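Local coordinates for ubiquitin-conjugating enzyme-like protein (Leishmania mexicana, PDB 6ZM3) that probably acts as a catalytically inactive ubiquitin-conjugating enzyme variant that partners an active conjugating enzyme in building ubiquitin chains, at residues 25-33 and 113-121; 76-84 and 91-99. One frame throughout, in Å; residues are numbered along the deposited sequence. Where two conformers were deposited one is given.

Contact 1 (25-33 and 113-121); sequences GSNQNVSVG and MELCLSELR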
loop_
_atom_site.group_PDB
_atom_site.type_symbol
_atom_site.label_atom_id
_atom_site.label_comp_id
_atom_site.label_asym_id
_atom_site.label_seq_id
_atom_site.Cartn_x
_atom_site.Cartn_y
_atom_site.Cartn_z
ATOM N N GLY B 25 13.127 15.565 -5.575
ATOM C CA GLY B 25 12.559 14.927 -4.395
ATOM C C GLY B 25 11.965 15.937 -3.406
ATOM O O GLY B 25 11.596 15.570 -2.281
ATOM N N SER B 26 11.874 17.202 -3.843
ATOM C CA SER B 26 11.377 18.302 -3.029
ATOM C C SER B 26 9.889 18.124 -2.747
ATOM O O SER B 26 9.498 17.962 -1.594
ATOM C CB SER B 26 11.648 19.636 -3.682
ATOM O OG SER B 26 10.813 20.643 -3.130
ATOM N N ASN B 27 9.074 18.166 -3.808
ATOM C CA ASN B 27 7.638 17.973 -3.688
ATOM C C ASN B 27 7.421 16.551 -3.205
ATOM O O ASN B 27 7.614 15.606 -3.959
ATOM C CB ASN B 27 6.923 18.124 -5.033
ATOM C CG ASN B 27 5.419 17.973 -4.932
ATOM O OD1 ASN B 27 4.909 17.237 -4.086
ATOM N ND2 ASN B 27 4.696 18.681 -5.785
ATOM N N GLN B 28 7.111 16.403 -1.919
ATOM C CA GLN B 28 6.812 15.078 -1.404
ATOM C C GLN B 28 5.406 15.103 -0.821
ATOM O O GLN B 28 5.188 14.684 0.314
ATOM C CB GLN B 28 7.891 14.581 -0.433
ATOM C CG GLN B 28 8.356 15.624 0.576
ATOM C CD GLN B 28 8.813 15.010 1.878
ATOM O OE1 GLN B 28 9.736 14.193 1.920
ATOM N NE2 GLN B 28 8.159 15.403 2.962
ATOM N N ASN B 29 4.461 15.625 -1.610
ATOM C CA ASN B 29 3.062 15.473 -1.239
ATOM C C ASN B 29 2.247 14.934 -2.417
ATOM O O ASN B 29 1.097 14.517 -2.242
ATOM C CB ASN B 29 2.580 16.664 -0.405
ATOM C CG ASN B 29 2.501 17.933 -1.229
ATOM O OD1 ASN B 29 1.985 17.914 -2.343
ATOM N ND2 ASN B 29 3.009 19.037 -0.715
ATOM N N VAL B 30 2.849 14.936 -3.613
ATOM C CA VAL B 30 2.249 14.335 -4.798
ATOM C C VAL B 30 3.316 13.607 -5.624
ATOM O O VAL B 30 4.471 14.042 -5.693
ATOM C CB VAL B 30 1.494 15.414 -5.602
ATOM C CG1 VAL B 30 1.402 15.116 -7.079
ATOM C CG2 VAL B 30 0.116 15.723 -5.043
ATOM N N SER B 31 2.944 12.492 -6.275
ATOM C CA SER B 31 3.924 11.755 -7.065
ATOM C C SER B 31 3.262 10.949 -8.166
ATOM O O SER B 31 2.152 10.437 -7.960
ATOM C CB SER B 31 4.729 10.847 -6.190
ATOM O OG SER B 31 5.779 10.323 -6.965
ATOM N N VAL B 32 3.962 10.848 -9.303
ATOM C CA VAL B 32 3.510 10.065 -10.442
ATOM C C VAL B 32 4.712 9.295 -10.955
ATOM O O VAL B 32 5.832 9.801 -10.941
ATOM C CB VAL B 32 2.946 10.956 -11.568
ATOM C CG1 VAL B 32 2.222 10.152 -12.625
ATOM C CG2 VAL B 32 2.071 12.082 -11.054
ATOM N N GLY B 33 4.449 8.120 -11.521
ATOM C CA GLY B 33 5.529 7.267 -11.972
ATOM C C GLY B 33 4.949 6.151 -12.821
ATOM O O GLY B 33 3.759 5.844 -12.707
ATOM N N MET B 113 0.253 15.273 -15.699
ATOM C CA MET B 113 -0.286 14.370 -14.683
ATOM C C MET B 113 0.078 14.835 -13.276
ATOM O O MET B 113 -0.753 14.764 -12.371
ATOM C CB MET B 113 0.168 12.925 -14.896
ATOM C CG MET B 113 -0.421 12.305 -16.122
ATOM S SD MET B 113 0.199 10.635 -16.351
ATOM C CE MET B 113 1.614 10.948 -17.404
ATOM N N GLU B 114 1.307 15.340 -13.075
ATOM C CA GLU B 114 1.672 15.848 -11.770
ATOM C C GLU B 114 0.797 17.036 -11.327
ATOM O O GLU B 114 0.411 17.143 -10.150
ATOM C CB GLU B 114 3.173 16.158 -11.735
ATOM C CG GLU B 114 3.605 16.681 -10.387
ATOM C CD GLU B 114 5.056 17.093 -10.216
ATOM O OE1 GLU B 114 5.848 16.928 -11.172
ATOM O OE2 GLU B 114 5.388 17.571 -9.106
ATOM N N LEU B 115 0.527 17.966 -12.252
ATOM C CA LEU B 115 -0.347 19.092 -11.928
ATOM C C LEU B 115 -1.776 18.603 -11.628
ATOM O O LEU B 115 -2.409 19.118 -10.710
ATOM C CB LEU B 115 -0.275 20.146 -13.047
ATOM C CG LEU B 115 -1.004 21.480 -12.807
ATOM C CD1 LEU B 115 -0.616 22.143 -11.486
ATOM C CD2 LEU B 115 -0.747 22.426 -13.965
ATOM N N CYS B 116 -2.270 17.604 -12.364
ATOM C CA CYS B 116 -3.590 17.028 -12.075
ATOM C C CYS B 116 -3.659 16.569 -10.624
ATOM O O CYS B 116 -4.629 16.881 -9.917
ATOM C CB CYS B 116 -3.989 15.851 -12.970
ATOM S SG CYS B 116 -4.296 16.236 -14.710
ATOM N N LEU B 117 -2.607 15.868 -10.168
ATOM C CA LEU B 117 -2.574 15.400 -8.791
ATOM C C LEU B 117 -2.447 16.545 -7.781
ATOM O O LEU B 117 -3.105 16.502 -6.731
ATOM C CB LEU B 117 -1.476 14.340 -8.608
ATOM C CG LEU B 117 -1.583 13.046 -9.413
ATOM C CD1 LEU B 117 -0.613 11.989 -8.845
ATOM C CD2 LEU B 117 -2.996 12.468 -9.415
ATOM N N SER B 118 -1.596 17.569 -8.042
ATOM C CA SER B 118 -1.528 18.708 -7.142
ATOM C C SER B 118 -2.900 19.355 -7.010
ATOM O O SER B 118 -3.247 19.791 -5.927
ATOM C CB SER B 118 -0.493 19.732 -7.540
ATOM O OG SER B 118 0.670 19.536 -6.769
ATOM N N GLU B 119 -3.626 19.410 -8.135
ATOM C CA GLU B 119 -4.945 20.024 -8.233
ATOM C C GLU B 119 -6.024 19.180 -7.545
ATOM O O GLU B 119 -6.951 19.755 -6.961
ATOM C CB GLU B 119 -5.302 20.398 -9.671
ATOM C CG GLU B 119 -4.465 21.563 -10.223
ATOM C CD GLU B 119 -4.753 22.917 -9.596
ATOM O OE1 GLU B 119 -5.943 23.244 -9.476
ATOM O OE2 GLU B 119 -3.802 23.603 -9.145
ATOM N N LEU B 120 -5.921 17.841 -7.608
ATOM C CA LEU B 120 -6.763 16.994 -6.761
ATOM C C LEU B 120 -6.448 17.184 -5.278
ATOM O O LEU B 120 -7.346 17.197 -4.426
ATOM C CB LEU B 120 -6.637 15.539 -7.216
ATOM C CG LEU B 120 -7.336 15.261 -8.535
ATOM C CD1 LEU B 120 -6.930 13.912 -9.119
ATOM C CD2 LEU B 120 -8.855 15.317 -8.325
ATOM N N ARG B 121 -5.165 17.381 -4.944
ATOM C CA ARG B 121 -4.778 17.616 -3.567
ATOM C C ARG B 121 -5.294 18.957 -3.040
ATOM O O ARG B 121 -5.730 19.041 -1.898
ATOM C CB ARG B 121 -3.259 17.489 -3.390
ATOM C CG ARG B 121 -2.853 17.375 -1.932
ATOM C CD ARG B 121 -1.354 17.220 -1.830
ATOM N NE ARG B 121 -0.816 17.442 -0.510
ATOM C CZ ARG B 121 -0.446 18.636 -0.032
ATOM N NH1 ARG B 121 -0.644 19.752 -0.726
ATOM N NH2 ARG B 121 0.081 18.715 1.170
HETATM O O HOH W 1 1.391 19.693 -4.207
#
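R121 reaches off the helix toward V30 and N29. R121 CB brushes V30 CG2 at 4.2 Å. With chi1 at -165°, CG swings opposite the backbone N and the chain runs extended to NE, carrying the methylenes past V30 and setting R121 CD 3.8 Å from V30 CG2 and 3.4 Å from N29 OD1. The guanidinium lies flat against the N29 amide, with N29 CG centred over one face and the planes only 6° apart. This is a stack without a hydrogen bond between the two groups; NE donates to the carbonyl of V50 on the neighbouring strand.

N27 holds the turn that carries N29. N27 OD1 accepts from N29 N at 3.0 Å, an Asx turn, and from V30 N at 3.1 Å, completing an Asx motif that leads into the strand. Beyond it, alternation sends V30 and V32 to the helix: V30 CG1 presses on L117 CB at 3.4 Å, while V32 CG2 meets L117 CD1 at 3.5 Å. Branched valines suit a strand and give L117 a compact apolar bed. A helix packed on an antiparallel sheet, here roughly antiparallel to the edge strand 30-34, belongs to the ubiquitin-conjugating fold.

Contact 2 (76-84 and 91-99); sequences PPHIRFLSK and DSDGTVNRE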
loop_
_atom_site.group_PDB
_atom_site.type_symbol
_atom_site.label_atom_id
_atom_site.label_comp_id
_atom_site.label_asym_id
_atom_site.label_seq_id
_atom_site.Cartn_x
_atom_site.Cartn_y
_atom_site.Cartn_z
ATOM N N PRO B 76 -8.076 14.841 -21.620
ATOM C CA PRO B 76 -7.416 14.658 -20.327
ATOM C C PRO B 76 -7.031 13.198 -20.070
ATOM O O PRO B 76 -7.545 12.288 -20.722
ATOM C CB PRO B 76 -8.471 15.160 -19.313
ATOM C CG PRO B 76 -9.459 15.963 -20.154
ATOM C CD PRO B 76 -9.490 15.229 -21.479
ATOM N N PRO B 77 -6.116 12.922 -19.107
ATOM C CA PRO B 77 -5.856 11.552 -18.686
ATOM C C PRO B 77 -7.071 11.048 -17.904
ATOM O O PRO B 77 -7.815 11.838 -17.315
ATOM C CB PRO B 77 -4.688 11.689 -17.700
ATOM C CG PRO B 77 -4.717 13.120 -17.197
ATOM C CD PRO B 77 -5.384 13.907 -18.301
ATOM N N HIS B 78 -7.236 9.728 -17.881
ATOM C CA HIS B 78 -8.254 9.086 -17.055
ATOM C C HIS B 78 -7.630 8.771 -15.707
ATOM O O HIS B 78 -6.663 8.014 -15.675
ATOM C CB HIS B 78 -8.759 7.823 -17.761
ATOM C CG HIS B 78 -9.207 8.095 -19.158
ATOM N ND1 HIS B 78 -10.304 8.885 -19.442
ATOM C CD2 HIS B 78 -8.710 7.704 -20.353
ATOM C CE1 HIS B 78 -10.473 8.952 -20.742
ATOM N NE2 HIS B 78 -9.507 8.237 -21.326
ATOM N N ILE B 79 -8.147 9.401 -14.647
ATOM C CA ILE B 79 -7.640 9.271 -13.293
ATOM C C ILE B 79 -8.724 8.580 -12.459
ATOM O O ILE B 79 -9.875 9.021 -12.436
ATOM C CB ILE B 79 -7.220 10.643 -12.717
ATOM C CG1 ILE B 79 -6.277 11.412 -13.662
ATOM C CG2 ILE B 79 -6.645 10.542 -11.303
ATOM C CD1 ILE B 79 -5.546 12.575 -12.980
ATOM N N ARG B 80 -8.337 7.497 -11.771
ATOM C CA ARG B 80 -9.209 6.783 -10.845
ATOM C C ARG B 80 -8.495 6.725 -9.496
ATOM O O ARG B 80 -7.322 6.330 -9.432
ATOM C CB ARG B 80 -9.333 5.331 -11.314
ATOM C CG ARG B 80 -10.634 4.624 -10.963
ATOM C CD ARG B 80 -10.805 3.303 -11.702
ATOM N NE ARG B 80 -9.545 2.577 -11.899
ATOM C CZ ARG B 80 -9.137 1.516 -11.184
ATOM N NH1 ARG B 80 -9.894 1.025 -10.214
ATOM N NH2 ARG B 80 -7.979 0.927 -11.453
ATOM N N PHE B 81 -9.210 7.043 -8.419
ATOM C CA PHE B 81 -8.663 6.777 -7.099
ATOM C C PHE B 81 -8.763 5.278 -6.825
ATOM O O PHE B 81 -9.805 4.664 -7.090
ATOM C CB PHE B 81 -9.385 7.569 -6.011
ATOM C CG PHE B 81 -8.911 8.989 -5.811
ATOM C CD1 PHE B 81 -9.420 10.019 -6.601
ATOM C CD2 PHE B 81 -7.995 9.302 -4.820
ATOM C CE1 PHE B 81 -8.995 11.324 -6.405
ATOM C CE2 PHE B 81 -7.591 10.605 -4.613
ATOM C CZ PHE B 81 -8.108 11.614 -5.401
ATOM N N LEU B 82 -7.682 4.709 -6.287
ATOM C CA LEU B 82 -7.703 3.334 -5.800
ATOM C C LEU B 82 -8.055 3.327 -4.319
ATOM O O LEU B 82 -8.766 2.424 -3.867
ATOM C CB LEU B 82 -6.343 2.673 -6.017
ATOM C CG LEU B 82 -5.912 2.489 -7.472
ATOM C CD1 LEU B 82 -4.645 1.643 -7.532
ATOM C CD2 LEU B 82 -7.000 1.847 -8.312
ATOM N N SER B 83 -7.490 4.292 -3.564
ATOM C CA SER B 83 -7.899 4.590 -2.210
ATOM C C SER B 83 -9.252 5.290 -2.242
ATOM O O SER B 83 -9.391 6.281 -2.949
ATOM C CB SER B 83 -6.885 5.496 -1.541
ATOM O OG SER B 83 -5.589 4.898 -1.486
ATOM N N LYS B 84 -10.190 4.832 -1.405
ATOM C CA LYS B 84 -11.519 5.421 -1.274
ATOM C C LYS B 84 -11.451 6.833 -0.684
ATOM O O LYS B 84 -10.779 7.075 0.320
ATOM C CB LYS B 84 -12.420 4.537 -0.404
ATOM C CG LYS B 84 -13.904 4.712 -0.703
ATOM C CD LYS B 84 -14.788 3.708 -0.004
ATOM C CE LYS B 84 -16.145 3.588 -0.656
ATOM N NZ LYS B 84 -16.919 2.504 -0.013
ATOM N N ASP B 91 -16.342 10.127 -8.537
ATOM C CA ASP B 91 -17.569 9.334 -8.578
ATOM C C ASP B 91 -17.453 8.122 -7.663
ATOM O O ASP B 91 -16.417 7.896 -7.052
ATOM C CB ASP B 91 -17.865 8.789 -9.968
ATOM C CG ASP B 91 -18.017 9.846 -11.048
ATOM O OD1 ASP B 91 -18.262 11.002 -10.696
ATOM O OD2 ASP B 91 -17.890 9.485 -12.234
ATOM N N SER B 92 -18.536 7.328 -7.591
ATOM C CA SER B 92 -18.633 6.299 -6.564
ATOM C C SER B 92 -17.759 5.090 -6.917
ATOM O O SER B 92 -17.562 4.202 -6.087
ATOM C CB SER B 92 -20.077 5.907 -6.311
ATOM O OG SER B 92 -20.618 5.337 -7.496
ATOM N N ASP B 93 -17.232 5.054 -8.148
ATOM C CA ASP B 93 -16.276 4.012 -8.493
ATOM C C ASP B 93 -14.836 4.524 -8.409
ATOM O O ASP B 93 -13.930 3.823 -8.851
ATOM C CB ASP B 93 -16.582 3.361 -9.842
ATOM C CG ASP B 93 -16.431 4.294 -11.031
ATOM O OD1 ASP B 93 -16.266 5.509 -10.812
ATOM O OD2 ASP B 93 -16.479 3.783 -12.165
ATOM N N GLY B 94 -14.646 5.746 -7.910
ATOM C CA GLY B 94 -13.321 6.351 -7.780
ATOM C C GLY B 94 -12.873 7.182 -8.992
ATOM O O GLY B 94 -11.808 7.809 -8.951
ATOM N N THR B 95 -13.633 7.150 -10.100
ATOM C CA THR B 95 -13.257 7.910 -11.285
ATOM C C THR B 95 -13.292 9.417 -11.011
ATOM O O THR B 95 -14.240 9.929 -10.417
ATOM C CB THR B 95 -14.157 7.549 -12.473
ATOM O OG1 THR B 95 -15.511 7.736 -12.055
ATOM C CG2 THR B 95 -14.033 6.114 -12.922
ATOM N N VAL B 96 -12.263 10.141 -11.476
ATOM C CA VAL B 96 -12.284 11.603 -11.430
ATOM C C VAL B 96 -13.169 12.060 -12.580
ATOM O O VAL B 96 -12.914 11.740 -13.720
ATOM C CB VAL B 96 -10.871 12.217 -11.486
ATOM C CG1 VAL B 96 -10.878 13.741 -11.575
ATOM C CG2 VAL B 96 -10.067 11.813 -10.261
ATOM N N ASN B 97 -14.279 12.714 -12.222
ATOM C CA ASN B 97 -15.351 13.144 -13.116
ATOM C C ASN B 97 -14.888 14.309 -13.993
ATOM O O ASN B 97 -14.444 15.325 -13.474
ATOM C CB ASN B 97 -16.538 13.588 -12.243
ATOM C CG ASN B 97 -17.757 13.900 -13.068
ATOM O OD1 ASN B 97 -17.764 14.897 -13.773
ATOM N ND2 ASN B 97 -18.765 13.050 -12.991
ATOM N N ARG B 98 -15.095 14.175 -15.299
ATOM C CA ARG B 98 -14.566 15.071 -16.318
ATOM C C ARG B 98 -15.330 16.395 -16.395
ATOM O O ARG B 98 -14.811 17.374 -16.936
ATOM C CB ARG B 98 -14.488 14.330 -17.651
ATOM C CG ARG B 98 -13.241 13.462 -17.763
ATOM C CD ARG B 98 -13.352 12.375 -18.823
ATOM N NE ARG B 98 -12.055 12.093 -19.433
ATOM C CZ ARG B 98 -11.701 12.369 -20.691
ATOM N NH1 ARG B 98 -12.563 12.932 -21.524
ATOM N NH2 ARG B 98 -10.479 12.074 -21.113
ATOM N N GLU B 99 -16.540 16.434 -15.822
ATOM C CA GLU B 99 -17.336 17.655 -15.829
ATOM C C GLU B 99 -17.226 18.376 -14.486
ATOM O O GLU B 99 -17.554 19.554 -14.384
ATOM C CB GLU B 99 -18.788 17.370 -16.244
ATOM C CG GLU B 99 -18.890 16.528 -17.513
ATOM C CD GLU B 99 -19.950 16.919 -18.538
ATOM O OE1 GLU B 99 -21.151 16.670 -18.279
ATOM O OE2 GLU B 99 -19.574 17.450 -19.610
HETATM O O HOH W 2 -10.350 11.884 -17.746
HETATM O O HOH W 3 -10.817 10.439 -15.530
#
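The R98 guanidinium has the ring of P76 over one face, displaced toward the rim, with P76 CD 3.3 Å from R98 NH2. The H78 imidazole meets the same group obliquely, its plane turned 24° from the guanidinium and its CE1 3.1 Å from R98 NH2. The F81 ring has the carbonyl oxygen of G94 at its edge, near the ring plane, while V96 CG2 approaches obliquely to 4.0 Å from F81 CE1.

Between these groups the backbones run roughly antiparallel through a single bridge in which R80 and T95 form a non-hydrogen-bonded pair. V96 N gives a nearly straight bond of 2.8 Å to I79 O. F81 N reaches G94 O at the same 2.8 Å, but from 37° out of the carbonyl plane. A water extends the pairing by linking I79 N to V96 O. G94 suits its position: it closes the type I turn from D91 with a positive phi, and having no side chain it can lie close against the F81 carbonyl.

D93 OD1 accepts from T95 N at 3.2 Å, an Asx turn, and N97 ND2 bonds D91 OD1 in its own amide plane at 3.1 Å. V96, with CG1 opposite the backbone N (chi1 174°), directs CG2 to I79 CG2 at 3.8 Å; the two side chains point the same way, toward F104 and L120. R80 turns its charge to E65 in a salt bridge.

The chemistry is thus divided. Backbone bonds and aliphatic packing anchor the loop to the strand, polar side chains shape the turn, and the positive R98 beside H78 would be expected to favour a neutral imidazole.

Contacts 1 and 2 lie at opposite edges of one antiparallel sheet: 25-33 carries edge strand 30-34, and 76-84 edge strand 78-81. Their centres are about 16 Å apart, and both are partly buried: V30 and L117 in one, I79, F81 and V96 in the other face the interior, while N29 and R121, and H78, R98 and D93, lie nearer the surface. Helix 113-125 is a partner in contact 1, and its other flank meets contact 2 where C116 CB packs on I79 CD1 at 3.6 Å and L120 CD1 on V96 CG2 at 3.9 Å. Contact 1 relies mainly on side-chain packing and has no direct hydrogen bond across it; contact 2 is pinned by backbone hydrogen bonds.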